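Local atomic coordinates of nitrogen regulatory protein P-II (Thiomonas intermedia, PDB entry 5D4L), a protein that binds adenine nucleotides and bicarbonate as a carboxysome-associated member of the PII family and probably regulates the activity of other proteins. Residues Glu60-Phe65 and Pro92-His97; Gly54-Tyr59 and Ser98-Val103; Pro16-Glu21 and Val78-Val83. All blocks are in the same frame, centred on the assembly; numbering follows the deposited sequence.

Contact 1 of 3, residues Glu60-Phe65 and Pro92-His97; sequences EGHLMF and PFFEAH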
ATOM      1  N   GLU A  60      11.967 -11.452 -16.628  1.00 48.87           N
ATOM      2  CA  GLU A  60      12.107 -12.906 -16.486  1.00 45.64           C
ATOM      3  C   GLU A  60      13.519 -13.248 -16.054  1.00 42.18           C
ATOM      4  O   GLU A  60      14.482 -12.706 -16.586  1.00 41.40           O
ATOM      5  CB  GLU A  60      11.780 -13.660 -17.775  1.00 41.58           C
ATOM      6  CG  GLU A  60      11.671 -15.163 -17.520  1.00 46.82           C
ATOM      7  CD  GLU A  60      11.661 -16.035 -18.773  1.00 50.77           C
ATOM      8  OE1 GLU A  60      11.661 -15.509 -19.905  1.00 53.58           O
ATOM      9  OE2 GLU A  60      11.652 -17.273 -18.620  1.00 54.14           O
ATOM     10  N   GLY A  61      13.636 -14.134 -15.073  1.00 38.07           N
ATOM     11  CA  GLY A  61      14.930 -14.470 -14.520  1.00 34.44           C
ATOM     12  C   GLY A  61      15.295 -13.713 -13.255  1.00 39.31           C
ATOM     13  O   GLY A  61      16.263 -14.080 -12.590  1.00 34.60           O
ATOM     14  N   HIS A  62      14.547 -12.660 -12.917  1.00 36.35           N
ATOM     15  CA  HIS A  62      14.811 -11.961 -11.662  1.00 39.71           C
ATOM     16  C   HIS A  62      14.513 -12.892 -10.502  1.00 37.10           C
ATOM     17  O   HIS A  62      13.532 -13.630 -10.539  1.00 37.28           O
ATOM     18  CB  HIS A  62      13.989 -10.683 -11.511  1.00 42.26           C
ATOM     19  CG  HIS A  62      14.215  -9.996 -10.199  1.00 41.16           C
ATOM     20  ND1 HIS A  62      15.468  -9.586  -9.784  1.00 36.21           N
ATOM     21  CD2 HIS A  62      13.362  -9.682  -9.193  1.00 37.19           C
ATOM     22  CE1 HIS A  62      15.374  -9.042  -8.581  1.00 33.31           C
ATOM     23  NE2 HIS A  62      14.108  -9.088  -8.201  1.00 38.83           N
ATOM     24  N   LEU A  63      15.365 -12.863  -9.480  1.00 38.06           N
ATOM     25  CA  LEU A  63      15.259 -13.819  -8.384  1.00 34.02           C
ATOM     26  C   LEU A  63      13.902 -13.718  -7.709  1.00 34.09           C
ATOM     27  O   LEU A  63      13.458 -12.626  -7.355  1.00 35.65           O
ATOM     28  CB  LEU A  63      16.382 -13.597  -7.376  1.00 32.59           C
ATOM     29  CG  LEU A  63      17.763 -13.669  -8.031  1.00 34.23           C
ATOM     30  CD1 LEU A  63      18.892 -13.474  -7.018  1.00 27.41           C
ATOM     31  CD2 LEU A  63      17.913 -14.992  -8.777  1.00 30.28           C
ATOM     32  N   MET A  64      13.233 -14.858  -7.574  1.00 30.19           N
ATOM     33  CA  MET A  64      11.933 -14.912  -6.934  1.00 27.77           C
ATOM     34  C   MET A  64      12.053 -14.956  -5.427  1.00 28.55           C
ATOM     35  O   MET A  64      13.085 -15.324  -4.898  1.00 28.88           O
ATOM     36  CB  MET A  64      11.148 -16.136  -7.412  1.00 24.18           C
ATOM     37  CG  MET A  64      10.739 -16.059  -8.893  1.00 32.84           C
ATOM     38  SD  MET A  64       9.808 -17.485  -9.499  1.00 35.22           S
ATOM     39  CE  MET A  64      11.022 -18.788  -9.376  1.00 21.35           C
ATOM     40  N   PHE A  65      10.972 -14.577  -4.758  1.00 27.87           N
ATOM     41  CA  PHE A  65      10.772 -14.821  -3.341  1.00 29.23           C
ATOM     42  C   PHE A  65      10.438 -16.292  -3.130  1.00 30.72           C
ATOM     43  O   PHE A  65       9.824 -16.930  -3.993  1.00 24.52           O
ATOM     44  CB  PHE A  65       9.603 -13.983  -2.786  1.00 24.97           C
ATOM     45  CG  PHE A  65       9.800 -12.493  -2.853  1.00 24.23           C
ATOM     46  CD1 PHE A  65      10.981 -11.906  -2.436  1.00 27.29           C
ATOM     47  CD2 PHE A  65       8.770 -11.676  -3.304  1.00 23.06           C
ATOM     48  CE1 PHE A  65      11.145 -10.506  -2.479  1.00 25.97           C
ATOM     49  CE2 PHE A  65       8.917 -10.279  -3.346  1.00 24.32           C
ATOM     50  CZ  PHE A  65      10.105  -9.693  -2.931  1.00 23.07           C
ATOM     51  N   PRO A  92      22.015  -2.931  -8.965  1.00 30.47           N
ATOM     52  CA  PRO A  92      23.055  -3.924  -8.670  1.00 29.53           C
ATOM     53  C   PRO A  92      22.613  -4.894  -7.594  1.00 31.27           C
ATOM     54  O   PRO A  92      22.925  -6.093  -7.662  1.00 34.75           O
ATOM     55  CB  PRO A  92      24.231  -3.068  -8.184  1.00 29.68           C
ATOM     56  CG  PRO A  92      24.052  -1.772  -8.883  1.00 33.74           C
ATOM     57  CD  PRO A  92      22.550  -1.556  -8.930  1.00 33.04           C
ATOM     58  N   PHE A  93      21.875  -4.373  -6.615  1.00 30.38           N
ATOM     59  CA  PHE A  93      21.386  -5.188  -5.513  1.00 29.82           C
ATOM     60  C   PHE A  93      20.400  -6.253  -5.999  1.00 29.62           C
ATOM     61  O   PHE A  93      20.444  -7.405  -5.541  1.00 30.71           O
ATOM     62  CB  PHE A  93      20.723  -4.320  -4.431  1.00 29.83           C
ATOM     63  CG  PHE A  93      20.064  -5.120  -3.356  1.00 25.90           C
ATOM     64  CD1 PHE A  93      20.813  -5.655  -2.323  1.00 26.93           C
ATOM     65  CD2 PHE A  93      18.698  -5.383  -3.401  1.00 27.89           C
ATOM     66  CE1 PHE A  93      20.214  -6.425  -1.342  1.00 27.43           C
ATOM     67  CE2 PHE A  93      18.089  -6.156  -2.424  1.00 28.42           C
ATOM     68  CZ  PHE A  93      18.846  -6.674  -1.396  1.00 28.23           C
ATOM     69  N   PHE A  94      19.506  -5.870  -6.908  1.00 24.96           N
ATOM     70  CA  PHE A  94      18.466  -6.791  -7.368  1.00 30.24           C
ATOM     71  C   PHE A  94      19.017  -7.852  -8.307  1.00 30.86           C
ATOM     72  O   PHE A  94      18.399  -8.897  -8.504  1.00 33.61           O
ATOM     73  CB  PHE A  94      17.325  -6.025  -8.040  1.00 26.41           C
ATOM     74  CG  PHE A  94      16.458  -5.291  -7.059  1.00 31.56           C
ATOM     75  CD1 PHE A  94      16.139  -5.875  -5.837  1.00 27.88           C
ATOM     76  CD2 PHE A  94      15.998  -4.009  -7.325  1.00 31.24           C
ATOM     77  CE1 PHE A  94      15.375  -5.204  -4.910  1.00 30.92           C
ATOM     78  CE2 PHE A  94      15.218  -3.337  -6.395  1.00 28.86           C
ATOM     79  CZ  PHE A  94      14.908  -3.935  -5.190  1.00 28.52           C
ATOM     80  N   GLU A  95      20.197  -7.601  -8.862  1.00 30.57           N
ATOM     81  CA  GLU A  95      20.848  -8.594  -9.712  1.00 33.28           C
ATOM     82  C   GLU A  95      21.266  -9.837  -8.932  1.00 32.31           C
ATOM     83  O   GLU A  95      21.408 -10.909  -9.506  1.00 31.74           O
ATOM     84  CB  GLU A  95      22.057  -7.971 -10.414  1.00 31.23           C
ATOM     85  CG  GLU A  95      21.645  -7.199 -11.654  1.00 32.79           C
ATOM     86  CD  GLU A  95      22.719  -6.263 -12.177  1.00 46.14           C
ATOM     87  OE1 GLU A  95      22.356  -5.386 -12.991  1.00 48.57           O
ATOM     88  OE2 GLU A  95      23.907  -6.395 -11.787  1.00 44.15           O
ATOM     89  N   ALA A  96      21.437  -9.700  -7.618  1.00 31.71           N
ATOM     90  CA  ALA A  96      21.862 -10.830  -6.796  1.00 29.37           C
ATOM     91  C   ALA A  96      20.895 -11.128  -5.640  1.00 30.94           C
ATOM     92  O   ALA A  96      21.118 -12.052  -4.852  1.00 28.47           O
ATOM     93  CB  ALA A  96      23.266 -10.578  -6.256  1.00 34.17           C
ATOM     94  N   HIS A  97      19.811 -10.367  -5.530  1.00 29.50           N
ATOM     95  CA  HIS A  97      18.856 -10.629  -4.453  1.00 30.12           C
ATOM     96  C   HIS A  97      17.427 -10.465  -4.923  1.00 28.21           C
ATOM     97  O   HIS A  97      17.140  -9.646  -5.788  1.00 31.03           O
ATOM     98  CB  HIS A  97      19.104  -9.692  -3.262  1.00 32.41           C
ATOM     99  CG  HIS A  97      20.498  -9.741  -2.720  1.00 29.17           C
ATOM    100  ND1 HIS A  97      21.486  -8.874  -3.135  1.00 31.78           N
ATOM    101  CD2 HIS A  97      21.067 -10.544  -1.791  1.00 30.35           C
ATOM    102  CE1 HIS A  97      22.607  -9.146  -2.491  1.00 29.28           C
ATOM    103  NE2 HIS A  97      22.383 -10.163  -1.676  1.00 35.95           N
TER

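Contact 2 of 3, residues Gly54-Tyr59 and Ser98-Val103; sequences GSHGMY and SGVVFV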
ATOM      1  N   GLY A  54       7.437 -16.223  -5.584  1.00 25.75           N
ATOM      2  CA  GLY A  54       7.511 -16.057  -7.027  1.00 27.61           C
ATOM      3  C   GLY A  54       7.933 -14.683  -7.513  1.00 32.30           C
ATOM      4  O   GLY A  54       8.519 -13.892  -6.773  1.00 28.27           O
ATOM      5  N   SER A  55       7.638 -14.406  -8.778  1.00 36.27           N
ATOM      6  CA  SER A  55       8.040 -13.144  -9.400  1.00 37.40           C
ATOM      7  C   SER A  55       6.984 -12.080  -9.179  1.00 40.79           C
ATOM      8  O   SER A  55       5.782 -12.327  -9.341  1.00 42.01           O
ATOM      9  CB  SER A  55       8.286 -13.324 -10.900  1.00 37.24           C
ATOM     10  OG  SER A  55       8.731 -12.111 -11.484  1.00 49.49           O
ATOM     11  N   HIS A  56       7.430 -10.883  -8.833  1.00 36.01           N
ATOM     12  CA  HIS A  56       6.495  -9.858  -8.426  1.00 39.69           C
ATOM     13  C   HIS A  56       6.505  -8.686  -9.393  1.00 41.29           C
ATOM     14  O   HIS A  56       6.459  -7.536  -8.972  1.00 46.06           O
ATOM     15  CB  HIS A  56       6.816  -9.394  -7.003  1.00 36.51           C
ATOM     16  CG  HIS A  56       5.603  -9.046  -6.195  1.00 35.11           C
ATOM     17  ND1 HIS A  56       5.678  -8.467  -4.944  1.00 33.16           N
ATOM     18  CD2 HIS A  56       4.284  -9.200  -6.460  1.00 32.07           C
ATOM     19  CE1 HIS A  56       4.455  -8.275  -4.477  1.00 29.11           C
ATOM     20  NE2 HIS A  56       3.592  -8.713  -5.375  1.00 32.85           N
ATOM     21  N   GLY A  57       6.584  -8.982 -10.689  1.00 45.75           N
ATOM     22  CA  GLY A  57       6.483  -7.962 -11.719  1.00 46.62           C
ATOM     23  C   GLY A  57       7.762  -7.619 -12.463  1.00 50.03           C
ATOM     24  O   GLY A  57       7.763  -6.758 -13.350  1.00 51.68           O
ATOM     25  N   MET A  58       8.853  -8.290 -12.120  1.00 47.80           N
ATOM     26  CA  MET A  58      10.156  -7.969 -12.701  1.00 51.06           C
ATOM     27  C   MET A  58      10.427  -8.721 -14.005  1.00 50.76           C
ATOM     28  O   MET A  58       9.614  -9.533 -14.445  1.00 54.42           O
ATOM     29  CB  MET A  58      11.263  -8.263 -11.686  1.00 49.95           C
ATOM     30  CG  MET A  58      11.279  -7.295 -10.502  1.00 48.65           C
ATOM     31  SD  MET A  58      12.184  -5.762 -10.832  1.00 48.43           S
ATOM     32  CE  MET A  58      13.657  -6.040  -9.832  1.00 38.68           C
ATOM     33  N   TYR A  59      11.569  -8.429 -14.621  1.00 48.62           N
ATOM     34  CA  TYR A  59      12.018  -9.131 -15.823  1.00 46.80           C
ATOM     35  C   TYR A  59      12.197 -10.637 -15.592  1.00 47.87           C
ATOM     36  O   TYR A  59      12.545 -11.051 -14.483  1.00 45.11           O
ATOM     37  CB  TYR A  59      13.328  -8.519 -16.314  1.00 43.86           C
ATOM     38  CG  TYR A  59      14.392  -8.394 -15.246  1.00 46.34           C
ATOM     39  CD1 TYR A  59      15.315  -9.416 -15.028  1.00 47.23           C
ATOM     40  CD2 TYR A  59      14.490  -7.242 -14.464  1.00 43.51           C
ATOM     41  CE1 TYR A  59      16.301  -9.293 -14.054  1.00 44.01           C
ATOM     42  CE2 TYR A  59      15.461  -7.112 -13.486  1.00 39.46           C
ATOM     43  CZ  TYR A  59      16.364  -8.138 -13.284  1.00 45.55           C
ATOM     44  OH  TYR A  59      17.337  -8.006 -12.321  1.00 37.46           O
ATOM     45  N   SER A  98      16.524 -11.224  -4.329  1.00 27.21           N
ATOM     46  CA  SER A  98      15.108 -11.076  -4.636  1.00 30.42           C
ATOM     47  C   SER A  98      14.582  -9.703  -4.215  1.00 30.52           C
ATOM     48  O   SER A  98      15.175  -9.032  -3.365  1.00 27.31           O
ATOM     49  CB  SER A  98      14.304 -12.157  -3.937  1.00 30.57           C
ATOM     50  OG  SER A  98      14.338 -11.930  -2.539  1.00 38.85           O
ATOM     51  N   GLY A  99      13.470  -9.283  -4.808  1.00 30.78           N
ATOM     52  CA  GLY A  99      12.851  -8.030  -4.415  1.00 28.87           C
ATOM     53  C   GLY A  99      12.384  -7.165  -5.567  1.00 30.82           C
ATOM     54  O   GLY A  99      12.768  -7.392  -6.712  1.00 25.53           O
ATOM     55  N   VAL A 100      11.565  -6.161  -5.252  1.00 27.25           N
ATOM     56  CA  VAL A 100      10.965  -5.301  -6.262  1.00 24.61           C
ATOM     57  C   VAL A 100      10.705  -3.885  -5.706  1.00 25.61           C
ATOM     58  O   VAL A 100      10.645  -3.685  -4.480  1.00 27.40           O
ATOM     59  CB  VAL A 100       9.645  -5.934  -6.787  1.00 31.78           C
ATOM     60  CG1 VAL A 100       8.566  -5.916  -5.701  1.00 20.92           C
ATOM     61  CG2 VAL A 100       9.169  -5.266  -8.087  1.00 26.71           C
ATOM     62  N   VAL A 101      10.574  -2.913  -6.607  1.00 21.63           N
ATOM     63  CA  VAL A 101      10.148  -1.557  -6.260  1.00 21.67           C
ATOM     64  C   VAL A 101       8.926  -1.181  -7.083  1.00 20.54           C
ATOM     65  O   VAL A 101       8.988  -1.119  -8.317  1.00 22.55           O
ATOM     66  CB  VAL A 101      11.250  -0.501  -6.494  1.00 22.78           C
ATOM     67  CG1 VAL A 101      10.753   0.892  -6.122  1.00 18.48           C
ATOM     68  CG2 VAL A 101      12.491  -0.843  -5.702  1.00 24.61           C
ATOM     69  N   PHE A 102       7.812  -0.962  -6.385  1.00 18.92           N
ATOM     70  CA  PHE A 102       6.578  -0.459  -6.976  1.00 18.67           C
ATOM     71  C   PHE A 102       6.557   1.054  -6.903  1.00 21.35           C
ATOM     72  O   PHE A 102       6.640   1.620  -5.815  1.00 21.98           O
ATOM     73  CB  PHE A 102       5.336  -1.003  -6.240  1.00 20.02           C
ATOM     74  CG  PHE A 102       5.174  -2.493  -6.314  1.00 18.59           C
ATOM     75  CD1 PHE A 102       5.695  -3.212  -7.371  1.00 20.75           C
ATOM     76  CD2 PHE A 102       4.487  -3.169  -5.333  1.00 19.30           C
ATOM     77  CE1 PHE A 102       5.537  -4.570  -7.447  1.00 17.83           C
ATOM     78  CE2 PHE A 102       4.326  -4.528  -5.407  1.00 22.78           C
ATOM     79  CZ  PHE A 102       4.862  -5.227  -6.461  1.00 22.62           C
ATOM     80  N   VAL A 103       6.430   1.706  -8.049  1.00 18.83           N
ATOM     81  CA  VAL A 103       6.323   3.155  -8.099  1.00 18.48           C
ATOM     82  C   VAL A 103       4.856   3.581  -8.269  1.00 20.37           C
ATOM     83  O   VAL A 103       4.207   3.140  -9.209  1.00 19.45           O
ATOM     84  CB  VAL A 103       7.180   3.719  -9.258  1.00 18.80           C
ATOM     85  CG1 VAL A 103       7.034   5.226  -9.355  1.00 21.11           C
ATOM     86  CG2 VAL A 103       8.635   3.340  -9.068  1.00 20.18           C
TER

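Contact 3 of 3, residues Pro16-Glu21 and Val78-Val83; sequences PLKKLE and VPEELV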
ATOM      1  N   PRO A  16       2.040  16.731  -5.587  1.00 25.72           N
ATOM      2  CA  PRO A  16       2.269  15.391  -6.135  1.00 24.88           C
ATOM      3  C   PRO A  16       3.655  14.862  -5.761  1.00 22.91           C
ATOM      4  O   PRO A  16       4.619  15.599  -5.764  1.00 24.65           O
ATOM      5  CB  PRO A  16       2.150  15.600  -7.646  1.00 23.73           C
ATOM      6  CG  PRO A  16       2.573  17.024  -7.857  1.00 26.92           C
ATOM      7  CD  PRO A  16       2.196  17.791  -6.604  1.00 26.58           C
ATOM      8  N   LEU A  17       3.728  13.584  -5.434  1.00 23.86           N
ATOM      9  CA  LEU A  17       4.979  12.918  -5.115  1.00 23.68           C
ATOM     10  C   LEU A  17       4.890  11.526  -5.712  1.00 22.17           C
ATOM     11  O   LEU A  17       3.826  11.132  -6.183  1.00 19.80           O
ATOM     12  CB  LEU A  17       5.212  12.831  -3.603  1.00 20.75           C
ATOM     13  CG  LEU A  17       5.509  14.090  -2.791  1.00 26.27           C
ATOM     14  CD1 LEU A  17       5.496  13.713  -1.343  1.00 26.49           C
ATOM     15  CD2 LEU A  17       6.848  14.663  -3.150  1.00 24.42           C
ATOM     16  N   LYS A  18       6.000  10.793  -5.666  1.00 20.23           N
ATOM     17  CA  LYS A  18       6.060   9.387  -6.054  1.00 19.97           C
ATOM     18  C   LYS A  18       6.152   8.555  -4.790  1.00 22.55           C
ATOM     19  O   LYS A  18       6.939   8.879  -3.907  1.00 25.66           O
ATOM     20  CB  LYS A  18       7.269   9.115  -6.953  1.00 22.59           C
ATOM     21  CG  LYS A  18       7.241   9.851  -8.292  1.00 25.23           C
ATOM     22  CD  LYS A  18       6.046   9.359  -9.101  1.00 30.11           C
ATOM     23  CE  LYS A  18       6.105   9.757 -10.563  1.00 26.84           C
ATOM     24  NZ  LYS A  18       4.860   9.329 -11.254  1.00 28.70           N
ATOM     25  N   LYS A  19       5.343   7.505  -4.677  1.00 19.29           N
ATOM     26  CA  LYS A  19       5.475   6.609  -3.535  1.00 20.92           C
ATOM     27  C   LYS A  19       6.085   5.292  -3.975  1.00 21.43           C
ATOM     28  O   LYS A  19       5.577   4.632  -4.869  1.00 21.61           O
ATOM     29  CB  LYS A  19       4.146   6.339  -2.846  1.00 19.48           C
ATOM     30  CG  LYS A  19       4.330   5.682  -1.472  1.00 21.99           C
ATOM     31  CD  LYS A  19       3.044   5.114  -0.892  1.00 21.78           C
ATOM     32  CE  LYS A  19       2.836   3.689  -1.294  1.00 20.69           C
ATOM     33  NZ  LYS A  19       1.595   3.087  -0.669  1.00 22.93           N
ATOM     34  N   LEU A  20       7.171   4.936  -3.313  1.00 19.48           N
ATOM     35  CA  LEU A  20       7.946   3.749  -3.599  1.00 18.37           C
ATOM     36  C   LEU A  20       7.632   2.706  -2.548  1.00 19.81           C
ATOM     37  O   LEU A  20       7.723   2.994  -1.359  1.00 21.12           O
ATOM     38  CB  LEU A  20       9.439   4.082  -3.583  1.00 18.91           C
ATOM     39  CG  LEU A  20      10.266   4.470  -4.811  1.00 24.50           C
ATOM     40  CD1 LEU A  20       9.486   5.192  -5.868  1.00 23.74           C
ATOM     41  CD2 LEU A  20      11.393   5.359  -4.332  1.00 25.27           C
ATOM     42  N   GLU A  21       7.225   1.515  -2.980  1.00 21.54           N
ATOM     43  CA  GLU A  21       7.112   0.369  -2.089  1.00 19.28           C
ATOM     44  C   GLU A  21       8.234  -0.597  -2.437  1.00 21.05           C
ATOM     45  O   GLU A  21       8.224  -1.210  -3.501  1.00 22.53           O
ATOM     46  CB  GLU A  21       5.742  -0.304  -2.213  1.00 18.59           C
ATOM     47  CG  GLU A  21       4.582   0.598  -1.769  1.00 22.16           C
ATOM     48  CD  GLU A  21       3.218  -0.049  -1.951  1.00 25.95           C
ATOM     49  OE1 GLU A  21       2.243   0.442  -1.344  1.00 30.51           O
ATOM     50  OE2 GLU A  21       3.112  -1.053  -2.694  1.00 29.76           O
ATOM     51  N   VAL A  78       8.633  10.515  -2.334  1.00 22.52           N
ATOM     52  CA  VAL A  78       9.838  11.027  -2.949  1.00 22.93           C
ATOM     53  C   VAL A  78       9.472  11.921  -4.142  1.00 26.41           C
ATOM     54  O   VAL A  78       8.516  11.621  -4.867  1.00 29.69           O
ATOM     55  CB  VAL A  78      10.722   9.792  -3.346  1.00 28.61           C
ATOM     56  CG1 VAL A  78      10.982   9.692  -4.829  1.00 24.59           C
ATOM     57  CG2 VAL A  78      11.969   9.723  -2.511  1.00 29.04           C
ATOM     58  N   PRO A  79      10.193  13.036  -4.337  1.00 29.71           N
ATOM     59  CA  PRO A  79       9.940  13.861  -5.525  1.00 25.82           C
ATOM     60  C   PRO A  79      10.200  13.054  -6.788  1.00 24.86           C
ATOM     61  O   PRO A  79      10.998  12.144  -6.733  1.00 25.95           O
ATOM     62  CB  PRO A  79      10.949  15.010  -5.390  1.00 28.16           C
ATOM     63  CG  PRO A  79      11.370  14.993  -3.954  1.00 28.93           C
ATOM     64  CD  PRO A  79      11.303  13.567  -3.525  1.00 30.09           C
ATOM     65  N   GLU A  80       9.550  13.382  -7.893  1.00 28.45           N
ATOM     66  CA  GLU A  80       9.653  12.582  -9.109  1.00 30.21           C
ATOM     67  C   GLU A  80      11.103  12.410  -9.558  1.00 33.93           C
ATOM     68  O   GLU A  80      11.506  11.328  -9.967  1.00 31.53           O
ATOM     69  CB  GLU A  80       8.808  13.227 -10.215  1.00 32.35           C
ATOM     70  CG  GLU A  80       9.021  12.673 -11.625  1.00 42.69           C
ATOM     71  CD  GLU A  80      10.053  13.469 -12.417  1.00 53.20           C
ATOM     72  OE1 GLU A  80      10.273  14.655 -12.092  1.00 56.51           O
ATOM     73  OE2 GLU A  80      10.627  12.918 -13.382  1.00 60.25           O
ATOM     74  N   GLU A  81      11.884  13.481  -9.442  1.00 35.96           N
ATOM     75  CA  GLU A  81      13.283  13.507  -9.854  1.00 32.65           C
ATOM     76  C   GLU A  81      14.162  12.490  -9.126  1.00 30.79           C
ATOM     77  O   GLU A  81      15.212  12.103  -9.625  1.00 29.99           O
ATOM     78  CB  GLU A  81      13.840  14.915  -9.634  1.00 37.79           C
ATOM     79  CG  GLU A  81      13.640  15.416  -8.200  1.00 42.26           C
ATOM     80  CD  GLU A  81      13.294  16.896  -8.107  1.00 53.92           C
ATOM     81  OE1 GLU A  81      12.803  17.454  -9.113  1.00 65.71           O
ATOM     82  OE2 GLU A  81      13.495  17.497  -7.021  1.00 54.45           O
ATOM     83  N   LEU A  82      13.758  12.058  -7.938  1.00 27.80           N
ATOM     84  CA  LEU A  82      14.598  11.123  -7.198  1.00 27.48           C
ATOM     85  C   LEU A  82      14.415   9.672  -7.644  1.00 27.36           C
ATOM     86  O   LEU A  82      15.174   8.803  -7.233  1.00 26.58           O
ATOM     87  CB  LEU A  82      14.330  11.222  -5.697  1.00 26.58           C
ATOM     88  CG  LEU A  82      15.192  12.219  -4.930  1.00 32.93           C
ATOM     89  CD1 LEU A  82      14.992  12.060  -3.428  1.00 32.95           C
ATOM     90  CD2 LEU A  82      16.667  12.045  -5.283  1.00 36.15           C
ATOM     91  N   VAL A  83      13.417   9.408  -8.481  1.00 27.84           N
ATOM     92  CA  VAL A  83      13.029   8.023  -8.757  1.00 28.33           C
ATOM     93  C   VAL A  83      14.045   7.295  -9.621  1.00 27.38           C
ATOM     94  O   VAL A  83      14.520   6.239  -9.234  1.00 30.09           O
ATOM     95  CB  VAL A  83      11.649   7.960  -9.418  1.00 26.12           C
ATOM     96  CG1 VAL A  83      11.452   6.641 -10.135  1.00 21.78           C
ATOM     97  CG2 VAL A  83      10.563   8.202  -8.361  1.00 23.41           C
TER
HETATM   98  O   HOH W   1       6.983  14.879  -7.929  1.00 27.83           O

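Contact 1 of 3, residues Glu60-Phe65 and Pro92-His97
His-62 pushes the edge of its imidazole against the backbone and CB of Phe-94, on the last part of helix 83-94. Its CE1 lies 3.0 Å from Phe-94 O, with that oxygen near the ring plane, and 3.6 Å from Phe-94 CB. The two rings are almost perpendicular, with planes at 87° and centroids 5.9 Å apart. What carries His-62 across is its first torsion: CG sits anti to the backbone N (chi1 178°), and the ring reaches farther over than its backbone does. The same CE1 also comes within 3.4 Å of His-97 O, so this one carbon sits among the carbonyls of the turn. The polar hold on the ring comes from just beyond, where NE2 hydrogen-bonds Gly-99 O.

Leu-63 supplies the second touch. One branch, CD1, reaches 3.4 Å from Ala-96 C and 3.6 Å from His-97 N, lying alongside the peptide that joins those residues.

The turn being gripped is itself tied back to the helix. His-97 ND1 donates to Phe-93 O over 3.0 Å, close to the imidazole plane and onto a lone pair, and Ala-96 N donates to the same oxygen. Phe-93, in turn, stacks on Phe-31. Leu-63 and Phe-94 border Ser-98 and Gly-99, two residues seen to bind ADP and AMP. Here the long loop between strands 43-54 and 71-78, the T-loop of PII proteins, folds back against the approach to the nucleotide site.

Contact 2 of 3, residues Gly54-Tyr59 and Ser98-Val103
Phe-102 points its ring edge at the face of His-56 in a T-shaped pair. CZ stands 3.6 Å above the imidazole plane, over its centre, with the ring planes at 70° and the centroids 5.0 Å apart. At another point of the phenyl edge, CE1 approaches His-56 O to 3.5 Å, close to the ring plane, so the same histidine meets Phe-102 with both its ring and its carbonyl. The imidazole is also held at its polar end: NE2 hydrogen-bonds the backbone O of Ile-75 in the second subunit.

Van der Waals packing comes from Val-100, whose two methyls divide the work. CG1 lies against the His-56 side chain, 3.9 Å from His-56 ND1, while CG2, anti to the backbone N, turns to Met-58 CG at 3.8 Å. Val-100 and Phe-102 belong to strand 100-111, an outermost strand of the chain's ferredoxin-like sheet; an antiparallel pairing with the second subunit carries that sheet on across the interface of the PII trimer. Ser-55, His-56, Ser-98 and Gly-99 all come from these two segments, and each has been seen to bind ADP and AMP.

Another side-chain-to-backbone contact is made by Met-58. Its chain is bent at both chi2 and chi3, which brings CE to 3.5 Å from Gly-99 O, and Met-58 also packs on Phe-94 of helix 83-94.

Contact 3 of 3, residues Pro16-Glu21 and Val78-Val83
Lys-18 leaves strand 12-25 over the turn that follows strand 71-78, and its first carbons do the touching. CB sits 3.5 Å from Val-78 O and 3.7 Å from Val-83 CG2. CG, beside the backbone N, touches both Val-83 CG2 and Glu-80 CA, the latter at 3.7 Å. The chain then turns about the CB-CG bond (chi2 -63°) and runs extended through CD and CE, leaving the turn behind, until NZ forms a salt bridge with Asp-105 OD1 on strand 100-111.

Beneath this side chain the backbones of Lys-18 and Val-78 form an antiparallel hydrogen-bonded pair. Lys-18 N donates to Val-78 O and Val-78 N returns the bond to Lys-18 O, both at 2.8 Å; the first is the straighter, at 166°. These are the two central strands of the βαββαβ ferredoxin-like fold, and the pair marks the point where strand 71-78 gives way to the B-loop of PII proteins, which leads into helix 83-94. Ala-77, just before Val-78 in the chain, has been seen to bind ADP and AMP.

Farther along the strand, Leu-20 brings CD1 to 4.1 Å from Val-83 CG2, at the start of the helix. On the other side of Lys-18 in sequence, Leu-17 lays CD2 against Pro-79 N at 3.9 Å. A water donates to Pro-16 O and accepts from Glu-80 N, bridging the strand and the turn.

How the contacts relate
Contacts 1 and 2 are neighbours, their centres 8 Å apart, and along the chain contact 1 is nested inside the loop that contact 2 closes. They meet at Gly-99 and where Gly-54 pairs with Phe-65. Contact 3 lies about 17 Å from contact 2 and 22 Å from contact 1, centre to centre, and on the opposite side of the chain's centre from contact 1; its segments alternate with theirs in sequence. Strands 12-25 and 100-111, adjacent in the sheet, join contacts 2 and 3 through Phe-102 and Glu-21, while helix 83-94 runs from contact 3 toward contact 1. Residues seen to bind nucleotide in other structures of this protein lie in contact 2 and next to contacts 1 and 3.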